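Local coordinates for bumblebee peptidoglycan recognition protein SA (Bombus, PDB 5XZ4) that probably recognises bacterial cell-wall peptidoglycan in insect innate immunity, with a preference for the Dap-type over the Lys-type polymer, at residues N25-P30 with K101-G106; F74-D79 with L121-A126; G145-Q148 with T152-P155. All coordinates share one frame; numbering follows the deposited sequence.

Contact 1. Residues N25-P30 with K101-G106; sequences NYLIIP and KSVGIG. With SO4 (sulfate ion), chain D.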
ATOM      1  N   ASN A  25       3.768 -14.069   9.604  1.00 12.30           N
ATOM      2  CA  ASN A  25       2.688 -15.017   9.361  1.00 13.79           C
ATOM      3  C   ASN A  25       1.926 -14.751   8.044  1.00 12.31           C
ATOM      4  O   ASN A  25       1.895 -13.632   7.544  1.00 12.52           O
ATOM      5  CB  ASN A  25       1.740 -15.028  10.561  1.00 15.84           C
ATOM      6  CG  ASN A  25       2.359 -15.681  11.796  1.00 20.38           C
ATOM      7  OD1 ASN A  25       1.847 -15.518  12.898  1.00 28.02           O
ATOM      8  ND2 ASN A  25       3.442 -16.436  11.617  1.00 22.10           N
ATOM      9  N   TYR A  26       1.357 -15.813   7.478  1.00 13.27           N
ATOM     10  CA  TYR A  26       0.768 -15.768   6.145  1.00 13.31           C
ATOM     11  C   TYR A  26      -0.733 -15.469   6.144  1.00 12.81           C
ATOM     12  O   TYR A  26      -1.462 -16.005   6.999  1.00 14.64           O
ATOM     13  CB  TYR A  26       0.977 -17.110   5.442  1.00 14.57           C
ATOM     14  CG  TYR A  26       2.419 -17.515   5.187  1.00 16.80           C
ATOM     15  CD1 TYR A  26       3.491 -16.609   5.384  1.00 17.46           C
ATOM     16  CD2 TYR A  26       2.720 -18.799   4.705  1.00 18.78           C
ATOM     17  CE1 TYR A  26       4.813 -16.984   5.153  1.00 20.42           C
ATOM     18  CE2 TYR A  26       4.040 -19.171   4.453  1.00 20.71           C
ATOM     19  CZ  TYR A  26       5.074 -18.262   4.677  1.00 21.29           C
ATOM     20  OH  TYR A  26       6.381 -18.637   4.430  1.00 26.20           O
ATOM     21  N   LEU A  27      -1.167 -14.626   5.193  1.00 11.87           N
ATOM     22  CA  LEU A  27      -2.588 -14.325   4.922  1.00 12.14           C
ATOM     23  C   LEU A  27      -3.304 -15.526   4.333  1.00 12.42           C
ATOM     24  O   LEU A  27      -2.704 -16.339   3.622  1.00 12.56           O
ATOM     25  CB  LEU A  27      -2.739 -13.195   3.893  1.00 11.95           C
ATOM     26  CG  LEU A  27      -2.239 -11.830   4.364  1.00 10.86           C
ATOM     27  CD1 LEU A  27      -2.257 -10.846   3.216  1.00 12.13           C
ATOM     28  CD2 LEU A  27      -3.042 -11.303   5.552  1.00 12.95           C
ATOM     29  N   ILE A  28      -4.601 -15.608   4.592  1.00 12.80           N
ATOM     30  CA  ILE A  28      -5.460 -16.524   3.829  1.00 13.54           C
ATOM     31  C   ILE A  28      -5.816 -15.860   2.477  1.00 14.63           C
ATOM     32  O   ILE A  28      -6.128 -14.654   2.417  1.00 15.84           O
ATOM     33  CB  ILE A  28      -6.715 -16.841   4.660  1.00 15.57           C
ATOM     34  CG1 ILE A  28      -6.301 -17.566   5.940  1.00 18.16           C
ATOM     35  CG2 ILE A  28      -7.735 -17.625   3.839  1.00 18.08           C
ATOM     36  CD1 ILE A  28      -6.152 -19.061   5.778  1.00 23.46           C
ATOM     37  N   ILE A  29      -5.724 -16.638   1.392  1.00 13.47           N
ATOM     38  CA  ILE A  29      -5.893 -16.159  -0.013  1.00 14.63           C
ATOM     39  C   ILE A  29      -7.071 -16.936  -0.623  1.00 15.11           C
ATOM     40  O   ILE A  29      -7.105 -18.154  -0.456  1.00 15.25           O
ATOM     41  CB  ILE A  29      -4.592 -16.325  -0.879  1.00 16.00           C
ATOM     42  CG1 ILE A  29      -3.719 -15.046  -0.880  1.00 22.62           C
ATOM     43  CG2 ILE A  29      -4.843 -16.415  -2.380  1.00 16.12           C
ATOM     44  CD1 ILE A  29      -3.103 -14.561   0.403  1.00 21.09           C
ATOM     45  N   PRO A  30      -8.028 -16.284  -1.309  1.00 14.98           N
ATOM     46  CA  PRO A  30      -7.993 -14.860  -1.689  1.00 14.04           C
ATOM     47  C   PRO A  30      -8.413 -13.900  -0.577  1.00 13.96           C
ATOM     48  O   PRO A  30      -9.171 -14.254   0.330  1.00 14.87           O
ATOM     49  CB  PRO A  30      -8.962 -14.793  -2.886  1.00 14.89           C
ATOM     50  CG  PRO A  30      -9.913 -15.925  -2.661  1.00 16.63           C
ATOM     51  CD  PRO A  30      -9.106 -17.022  -2.014  1.00 15.82           C
ATOM     52  N   LYS A 101      -6.492  -9.584   7.092  1.00 12.76           N
ATOM     53  CA  LYS A 101      -7.553  -9.743   6.102  1.00 13.16           C
ATOM     54  C   LYS A 101      -7.523  -8.711   4.988  1.00 12.07           C
ATOM     55  O   LYS A 101      -8.525  -8.456   4.320  1.00 11.95           O
ATOM     56  CB  LYS A 101      -8.937  -9.881   6.772  1.00 15.36           C
ATOM     57  CG  LYS A 101      -9.336  -8.741   7.698  1.00 15.89           C
ATOM     58  CD  LYS A 101     -10.754  -8.932   8.223  1.00 18.05           C
ATOM     59  CE  LYS A 101     -11.101  -7.837   9.208  1.00 19.58           C
ATOM     60  NZ  LYS A 101     -12.386  -8.128   9.898  1.00 22.96           N
ATOM     61  N   SER A 102      -6.342  -8.134   4.754  1.00 11.10           N
ATOM     62  CA  SER A 102      -6.194  -7.106   3.743  1.00 10.28           C
ATOM     63  C   SER A 102      -4.771  -7.060   3.247  1.00  9.36           C
ATOM     64  O   SER A 102      -3.880  -7.630   3.879  1.00 10.31           O
ATOM     65  CB  SER A 102      -6.556  -5.746   4.337  1.00 10.79           C
ATOM     66  OG  SER A 102      -5.524  -5.267   5.215  1.00 10.45           O
ATOM     67  N   VAL A 103      -4.604  -6.391   2.118  1.00  9.61           N
ATOM     68  CA  VAL A 103      -3.306  -5.800   1.759  1.00  9.16           C
ATOM     69  C   VAL A 103      -3.422  -4.297   1.911  1.00  9.02           C
ATOM     70  O   VAL A 103      -4.476  -3.705   1.621  1.00  9.01           O
ATOM     71  CB  VAL A 103      -2.795  -6.222   0.363  1.00 11.50           C
ATOM     72  CG1 VAL A 103      -2.310  -7.663   0.383  1.00 13.47           C
ATOM     73  CG2 VAL A 103      -3.859  -6.009  -0.682  1.00 13.32           C
ATOM     74  N   GLY A 104      -2.325  -3.693   2.378  1.00  8.24           N
ATOM     75  CA  GLY A 104      -2.268  -2.242   2.629  1.00  8.00           C
ATOM     76  C   GLY A 104      -1.364  -1.566   1.617  1.00  7.27           C
ATOM     77  O   GLY A 104      -0.200  -1.935   1.497  1.00  7.61           O
ATOM     78  N   ILE A 105      -1.911  -0.622   0.859  1.00  7.11           N
ATOM     79  CA  ILE A 105      -1.172   0.043  -0.243  1.00  7.75           C
ATOM     80  C   ILE A 105      -0.876   1.454   0.219  1.00  8.22           C
ATOM     81  O   ILE A 105      -1.783   2.244   0.478  1.00  9.17           O
ATOM     82  CB  ILE A 105      -2.003   0.116  -1.543  1.00  8.61           C
ATOM     83  CG1 ILE A 105      -2.339  -1.290  -2.065  1.00  9.82           C
ATOM     84  CG2 ILE A 105      -1.235   0.890  -2.616  1.00  9.14           C
ATOM     85  CD1 ILE A 105      -3.264  -1.305  -3.288  1.00 10.71           C
ATOM     86  N   GLY A 106       0.423   1.755   0.377  1.00  7.85           N
ATOM     87  CA  GLY A 106       0.853   3.109   0.810  1.00  8.40           C
ATOM     88  C   GLY A 106       1.256   3.981  -0.370  1.00  7.55           C
ATOM     89  O   GLY A 106       2.286   3.713  -1.010  1.00  8.17           O
TER
HETATM   90  S   SO4 D 202       8.725 -15.958   5.992  1.00 30.35           S
HETATM   91  O1  SO4 D 202      10.172 -15.624   6.050  1.00 32.67           O
HETATM   92  O2  SO4 D 202       8.425 -16.657   4.726  1.00 32.42           O
HETATM   93  O3  SO4 D 202       8.402 -16.920   7.067  1.00 32.56           O
HETATM   94  O4  SO4 D 202       7.888 -14.728   6.106  1.00 22.29           O
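Beside Leu27, which makes the contact with 101-106, the ring of Tyr26 meets a sulfate ion at its edge. The sulfate oxygen O2 lies in the plane of the ring. Tyr26 OH donates to sulfate O2 at 2.9 Å, and CE1 of Tyr26 is 3.7 Å from the same O2. The ion probably comes from the crystallisation liquor. Ser23 OG, Ile24 N and Arg90 NH2 also bind it.

The contact with 101-106 is the work of Leu27. Its side chain points toward the start of strand 102-107 and meets it with both methyl groups. CG is anti to the carbonyl carbon (chi1 -66°), and this sends the branched end to the strand. CD1 of Leu27 lies 3.7 Å from the backbone oxygen of Ser102. CD1 of Leu27 also comes 4.3 Å from CG1 of Val103, the one contact between apolar side chains here. CD2 of Leu27 sits 4.2 Å from the backbone N of Lys101.

The backbone of Val103 bonds to Tyr33 and Ile35 of strand 31-38. The CB of Lys101 and that of Ser102 both turn away from 25-30. Ser102 OG bonds to Tyr98 O, so the polar end of this side chain is satisfied away from the leucine.

No hydrogen bond joins the two segments, and only 106 Å² is buried between them. The loop before strand 31-38 therefore rests on strand 102-107, and on Lys101 just before it, through one leucine, by van der Waals contact alone. A backbone bond of Leu27 to Asn89 helps to hold this loop.

Contact 2. Residues F74-D79 with L121-A126; sequences FLIGGD and LNAAHA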
ATOM      1  N   PHE A  74       2.411  -2.981  -0.162  1.00  5.73           N
ATOM      2  CA  PHE A  74       3.006  -2.352  -1.344  1.00  5.97           C
ATOM      3  C   PHE A  74       3.039  -0.841  -1.149  1.00  5.80           C
ATOM      4  O   PHE A  74       2.217  -0.290  -0.402  1.00  6.42           O
ATOM      5  CB  PHE A  74       2.134  -2.632  -2.606  1.00  6.54           C
ATOM      6  CG  PHE A  74       2.027  -4.092  -2.973  1.00  6.46           C
ATOM      7  CD1 PHE A  74       2.976  -4.694  -3.785  1.00  7.32           C
ATOM      8  CD2 PHE A  74       0.965  -4.874  -2.518  1.00  7.13           C
ATOM      9  CE1 PHE A  74       2.887  -6.045  -4.107  1.00  7.43           C
ATOM     10  CE2 PHE A  74       0.870  -6.229  -2.864  1.00  7.68           C
ATOM     11  CZ  PHE A  74       1.828  -6.812  -3.649  1.00  7.54           C
ATOM     12  N   LEU A  75       3.977  -0.201  -1.859  1.00  6.19           N
ATOM     13  CA  LEU A  75       4.001   1.278  -1.972  1.00  6.10           C
ATOM     14  C   LEU A  75       3.757   1.679  -3.402  1.00  5.82           C
ATOM     15  O   LEU A  75       4.121   0.915  -4.348  1.00  6.84           O
ATOM     16  CB  LEU A  75       5.332   1.898  -1.507  1.00  7.09           C
ATOM     17  CG  LEU A  75       5.825   1.543  -0.104  1.00  7.51           C
ATOM     18  CD1 LEU A  75       7.239   2.114   0.085  1.00  9.37           C
ATOM     19  CD2 LEU A  75       4.905   2.077   0.953  1.00 10.43           C
ATOM     20  N   ILE A  76       3.147   2.843  -3.590  1.00  6.97           N
ATOM     21  CA  ILE A  76       3.008   3.444  -4.935  1.00  7.29           C
ATOM     22  C   ILE A  76       3.897   4.692  -4.985  1.00  7.49           C
ATOM     23  O   ILE A  76       3.716   5.615  -4.190  1.00  8.34           O
ATOM     24  CB  ILE A  76       1.537   3.841  -5.279  1.00  7.84           C
ATOM     25  CG1 ILE A  76       0.539   2.694  -5.000  1.00  8.17           C
ATOM     26  CG2 ILE A  76       1.447   4.381  -6.726  1.00  8.80           C
ATOM     27  CD1 ILE A  76       0.719   1.485  -5.896  1.00  9.74           C
ATOM     28  N   GLY A  77       4.849   4.705  -5.917  1.00  7.66           N
ATOM     29  CA  GLY A  77       5.700   5.874  -6.126  1.00  8.32           C
ATOM     30  C   GLY A  77       5.137   6.890  -7.095  1.00  9.62           C
ATOM     31  O   GLY A  77       4.346   6.546  -7.994  1.00 10.40           O
ATOM     32  N   GLY A  78       5.573   8.144  -6.981  1.00 10.26           N
ATOM     33  CA  GLY A  78       5.221   9.175  -7.963  1.00 10.91           C
ATOM     34  C   GLY A  78       5.887   8.966  -9.325  1.00 11.25           C
ATOM     35  O   GLY A  78       5.557   9.669 -10.301  1.00 12.39           O
ATOM     36  N   ASP A  79       6.816   8.005  -9.389  1.00 10.53           N
ATOM     37  CA  ASP A  79       7.336   7.488 -10.670  1.00 11.42           C
ATOM     38  C   ASP A  79       6.327   6.576 -11.403  1.00 11.77           C
ATOM     39  O   ASP A  79       6.593   6.160 -12.541  1.00 13.42           O
ATOM     40  CB  ASP A  79       8.673   6.746 -10.443  1.00 12.67           C
ATOM     41  CG  ASP A  79       8.541   5.510  -9.550  1.00 12.80           C
ATOM     42  OD1 ASP A  79       7.462   5.260  -8.955  1.00 12.09           O
ATOM     43  OD2 ASP A  79       9.536   4.757  -9.433  1.00 14.48           O
ATOM     44  N   LEU A 121      -2.471   6.879  -9.167  1.00  9.91           N
ATOM     45  CA  LEU A 121      -3.785   6.240  -9.104  1.00 10.05           C
ATOM     46  C   LEU A 121      -3.914   5.090 -10.099  1.00  9.54           C
ATOM     47  O   LEU A 121      -4.462   4.028  -9.750  1.00  8.88           O
ATOM     48  CB  LEU A 121      -4.871   7.262  -9.356  1.00 10.75           C
ATOM     49  CG  LEU A 121      -5.165   8.166  -8.169  1.00 13.84           C
ATOM     50  CD1 LEU A 121      -5.855   9.390  -8.738  1.00 16.44           C
ATOM     51  CD2 LEU A 121      -6.003   7.403  -7.127  1.00 15.62           C
ATOM     52  N   ASN A 122      -3.394   5.275 -11.310  1.00  9.92           N
ATOM     53  CA  ASN A 122      -3.456   4.223 -12.312  1.00 11.46           C
ATOM     54  C   ASN A 122      -2.638   2.996 -11.903  1.00 11.47           C
ATOM     55  O   ASN A 122      -3.083   1.861 -12.081  1.00 10.93           O
ATOM     56  CB  ASN A 122      -3.035   4.740 -13.687  1.00 14.02           C
ATOM     57  CG  ASN A 122      -3.485   3.825 -14.805  1.00 19.05           C
ATOM     58  OD1 ASN A 122      -2.792   2.874 -15.127  1.00 23.26           O
ATOM     59  ND2 ASN A 122      -4.661   4.097 -15.392  1.00 22.58           N
ATOM     60  N   ALA A 123      -1.456   3.204 -11.338  1.00 10.66           N
ATOM     61  CA  ALA A 123      -0.640   2.072 -10.866  1.00  9.94           C
ATOM     62  C   ALA A 123      -1.355   1.276  -9.772  1.00  9.02           C
ATOM     63  O   ALA A 123      -1.389   0.034  -9.791  1.00  9.82           O
ATOM     64  CB  ALA A 123       0.731   2.547 -10.372  1.00 11.03           C
ATOM     65  N   ALA A 124      -1.943   1.985  -8.811  1.00  9.02           N
ATOM     66  CA  ALA A 124      -2.674   1.300  -7.742  1.00  8.60           C
ATOM     67  C   ALA A 124      -3.914   0.550  -8.263  1.00  8.29           C
ATOM     68  O   ALA A 124      -4.167  -0.596  -7.856  1.00  8.66           O
ATOM     69  CB  ALA A 124      -3.086   2.296  -6.678  1.00  9.25           C
ATOM     70  N   HIS A 125      -4.663   1.191  -9.149  1.00  8.34           N
ATOM     71  CA  HIS A 125      -5.883   0.522  -9.649  1.00  8.61           C
ATOM     72  C   HIS A 125      -5.511  -0.686 -10.517  1.00  8.70           C
ATOM     73  O   HIS A 125      -6.180  -1.724 -10.432  1.00  9.85           O
ATOM     74  CB  HIS A 125      -6.760   1.512 -10.400  1.00  9.11           C
ATOM     75  CG  HIS A 125      -8.202   1.117 -10.496  1.00  9.47           C
ATOM     76  ND1 HIS A 125      -8.908   0.462  -9.505  1.00 10.85           N
ATOM     77  CD2 HIS A 125      -9.085   1.367 -11.494  1.00  8.58           C
ATOM     78  CE1 HIS A 125     -10.172   0.325  -9.907  1.00  9.35           C
ATOM     79  NE2 HIS A 125     -10.293   0.868 -11.102  1.00 10.89           N
ATOM     80  N   ALA A 126      -4.417  -0.572 -11.283  1.00  8.83           N
ATOM     81  CA  ALA A 126      -3.929  -1.694 -12.117  1.00  9.66           C
ATOM     82  C   ALA A 126      -3.447  -2.839 -11.221  1.00  9.93           C
ATOM     83  O   ALA A 126      -3.680  -4.026 -11.514  1.00 10.67           O
ATOM     84  CB  ALA A 126      -2.837  -1.239 -13.083  1.00 10.89           C
TER
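Ile76 meets helix 118-134 by apolar packing alone. Its side chain points from strand 74-76 toward the helix and straddles two successive alanines. The CG2 methyl of Ile76 touches CB of Ala123 at 4.1 Å. The other branch serves Ala124: CD1 of Ile76 lies 3.9 Å from Ala124 CA, and CG1 of Ile76 is 4.0 Å from Ala124 CB. With CG1 anti to the carbonyl carbon (chi1 -49°), CG1 and CD1 face Ala124 and CG2 faces Ala123. The small alanine methyls let the helix come close, with the CA atoms of Ile76 and Ala124 6.7 Å apart. With an alanine here in place of Ile76, the contact with Ala123 and Ala124 would probably be lost, and a gap is likely to open over their methyls.

Polar bonds do not cross the contact. The backbone of Ile76 bonds to Gly106 of the neighbouring strand and to Ile108 just past its end.

Further packing comes from strand 102-107, where Ile105 touches Ile76 and Phe107 touches Ala124. This is helix-on-sheet packing in an alpha/beta fold, with helix 118-134 lying against the central mixed sheet of the amidase-like PGRP domain.

Contact 3. Residues G145-Q148 with T152-P155; sequences GAKQ and TMSP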
ATOM      1  N   GLY A 145     -10.457   3.385   2.464  1.00  9.86           N
ATOM      2  CA  GLY A 145      -9.370   4.225   3.018  1.00 10.12           C
ATOM      3  C   GLY A 145      -9.158   3.848   4.469  1.00 10.22           C
ATOM      4  O   GLY A 145     -10.125   3.500   5.166  1.00 10.53           O
ATOM      5  N   ALA A 146      -7.914   3.952   4.948  1.00 10.11           N
ATOM      6  CA  ALA A 146      -7.625   3.624   6.361  1.00 10.52           C
ATOM      7  C   ALA A 146      -8.529   4.335   7.386  1.00 10.50           C
ATOM      8  O   ALA A 146      -8.990   3.709   8.361  1.00 11.23           O
ATOM      9  CB  ALA A 146      -6.159   3.907   6.675  1.00 10.58           C
ATOM     10  N   LYS A 147      -8.817   5.614   7.121  1.00 10.94           N
ATOM     11  CA  LYS A 147      -9.619   6.436   8.033  1.00 12.17           C
ATOM     12  C   LYS A 147     -11.044   5.900   8.250  1.00 13.27           C
ATOM     13  O   LYS A 147     -11.680   6.284   9.210  1.00 14.56           O
ATOM     14  CB  LYS A 147      -9.689   7.900   7.556  1.00 12.83           C
ATOM     15  CG  LYS A 147     -10.341   8.134   6.190  1.00 14.38           C
ATOM     16  CD  LYS A 147     -10.234   9.587   5.728  1.00 18.00           C
ATOM     17  CE  LYS A 147     -10.992  10.534   6.639  1.00 20.49           C
ATOM     18  NZ  LYS A 147     -10.739  11.974   6.365  1.00 24.30           N
ATOM     19  N   GLN A 148     -11.532   5.035   7.358  1.00 12.21           N
ATOM     20  CA  GLN A 148     -12.884   4.461   7.482  1.00 12.25           C
ATOM     21  C   GLN A 148     -12.964   3.404   8.575  1.00 12.41           C
ATOM     22  O   GLN A 148     -14.062   3.134   9.080  1.00 13.96           O
ATOM     23  CB  GLN A 148     -13.307   3.838   6.152  1.00 12.01           C
ATOM     24  CG  GLN A 148     -13.504   4.854   5.058  1.00 12.97           C
ATOM     25  CD  GLN A 148     -13.913   4.214   3.746  1.00 12.32           C
ATOM     26  OE1 GLN A 148     -13.179   4.253   2.766  1.00 12.22           O
ATOM     27  NE2 GLN A 148     -15.122   3.639   3.722  1.00 13.34           N
ATOM     28  N   THR A 152      -7.312   7.686  12.175  1.00 13.56           N
ATOM     29  CA  THR A 152      -6.173   8.181  11.407  1.00 14.86           C
ATOM     30  C   THR A 152      -6.679   9.179  10.371  1.00 14.59           C
ATOM     31  O   THR A 152      -7.868   9.127   9.982  1.00 16.12           O
ATOM     32  CB  THR A 152      -5.431   7.031  10.688  1.00 14.08           C
ATOM     33  OG1 THR A 152      -4.252   7.562  10.076  1.00 13.81           O
ATOM     34  CG2 THR A 152      -6.318   6.306   9.620  1.00 14.29           C
ATOM     35  N   MET A 153      -5.802  10.070   9.910  1.00 16.28           N
ATOM     36  CA  MET A 153      -6.132  10.896   8.738  1.00 17.42           C
ATOM     37  C   MET A 153      -5.762  10.230   7.395  1.00 15.49           C
ATOM     38  O   MET A 153      -6.235  10.657   6.339  1.00 16.67           O
ATOM     39  CB  MET A 153      -5.586  12.331   8.869  1.00 22.45           C
ATOM     40  CG  MET A 153      -6.318  13.165   9.933  1.00 27.52           C
ATOM     41  SD  MET A 153      -8.099  13.409   9.678  1.00 33.22           S
ATOM     42  CE  MET A 153      -8.102  14.794   8.545  1.00 32.93           C
ATOM     43  N   SER A 154      -4.983   9.148   7.456  1.00 13.60           N
ATOM     44  CA  SER A 154      -4.594   8.366   6.255  1.00 12.72           C
ATOM     45  C   SER A 154      -5.865   7.859   5.515  1.00 12.37           C
ATOM     46  O   SER A 154      -6.792   7.340   6.175  1.00 12.18           O
ATOM     47  CB  SER A 154      -3.709   7.213   6.716  1.00 11.95           C
ATOM     48  OG  SER A 154      -3.237   6.467   5.599  1.00 11.63           O
ATOM     49  N   PRO A 155      -5.964   7.988   4.180  1.00 11.01           N
ATOM     50  CA  PRO A 155      -4.902   8.277   3.222  1.00 10.91           C
ATOM     51  C   PRO A 155      -4.816   9.752   2.819  1.00 11.64           C
ATOM     52  O   PRO A 155      -4.264  10.067   1.757  1.00 11.50           O
ATOM     53  CB  PRO A 155      -5.348   7.432   2.007  1.00 10.64           C
ATOM     54  CG  PRO A 155      -6.851   7.586   2.030  1.00 10.35           C
ATOM     55  CD  PRO A 155      -7.176   7.475   3.499  1.00 11.74           C
TER
HETATM   56  O   HOH W   1      -8.103  12.674   5.967  1.00 26.08           O
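Lys147 and Ala146 pack around the backbone oxygen of Ser154. Lys147 N donates to Ser154 O at 2.8 Å, a weak bond because the N-H...O angle is 124°. CB of Ala146 faces 152-155 and lies 3.5 Å from Ser154 O. CB of Lys147 has Thr152 O at 3.3 Å. The CG2 methyl of Thr152 fits alongside this turn, 3.8 Å from Ala146 CB and close to Lys147 N. At the other end, CD of Pro155 sits 4.0 Å from Gly145 CA.

The lysine chain runs along 152-155. Its CG lies between the backbone N and the carbonyl carbon, and a bend at chi3 (-64°) turns the tip. A water then joins the two segments: it accepts from Lys147 NZ at 2.8 Å and donates to Met153 O.

The next layer fixes each side. Thr152 OG1 accepts from Ser154 N, an ST turn. The cis peptide bond between Ser154 and Pro155 belongs to the turn that brings Pro155 CD against Gly145 CA and Ala146 N. On the other segment, Gln148 OE1 takes the N-H of Gly145 at 2.9 Å, from above the carbonyl plane. Trp169 NE1 and Gln160 NE2 also bond to this oxygen. Ala146 is tied by its backbone to Ile36, and Ser154 OG bonds to His37 ND1 and His38 N.

The two segments form the turns between strand 141-145 and helix 157-163. Ala146 and Ser154, which touch in this contact, probably stand where catalytic PGRPs have a zinc-binding histidine and cysteine. This is consistent with a PGRP that recognises peptidoglycan rather than cleaving it.

Contacts 1 and 2 meet in the central sheet, where strands 102-107 and 74-76 are neighbours. Gly106 N and Phe74 O are 2.8 Å apart, and Gly106 O and Ile76 N 2.9 Å, both probable hydrogen bonds. The centres of contacts 1 and 2 are about 17 Å apart, on opposite sides of the chain's centre, and their segments alternate along the chain. Contact 3 comes later and touches neither: its nearest atoms are about 6 Å from contact 1 and about 9 Å from contact 2. It borders His37, probably near the position of the zinc site in catalytic relatives. The sulfate by Tyr26 of contact 1 probably does not mark the peptidoglycan site.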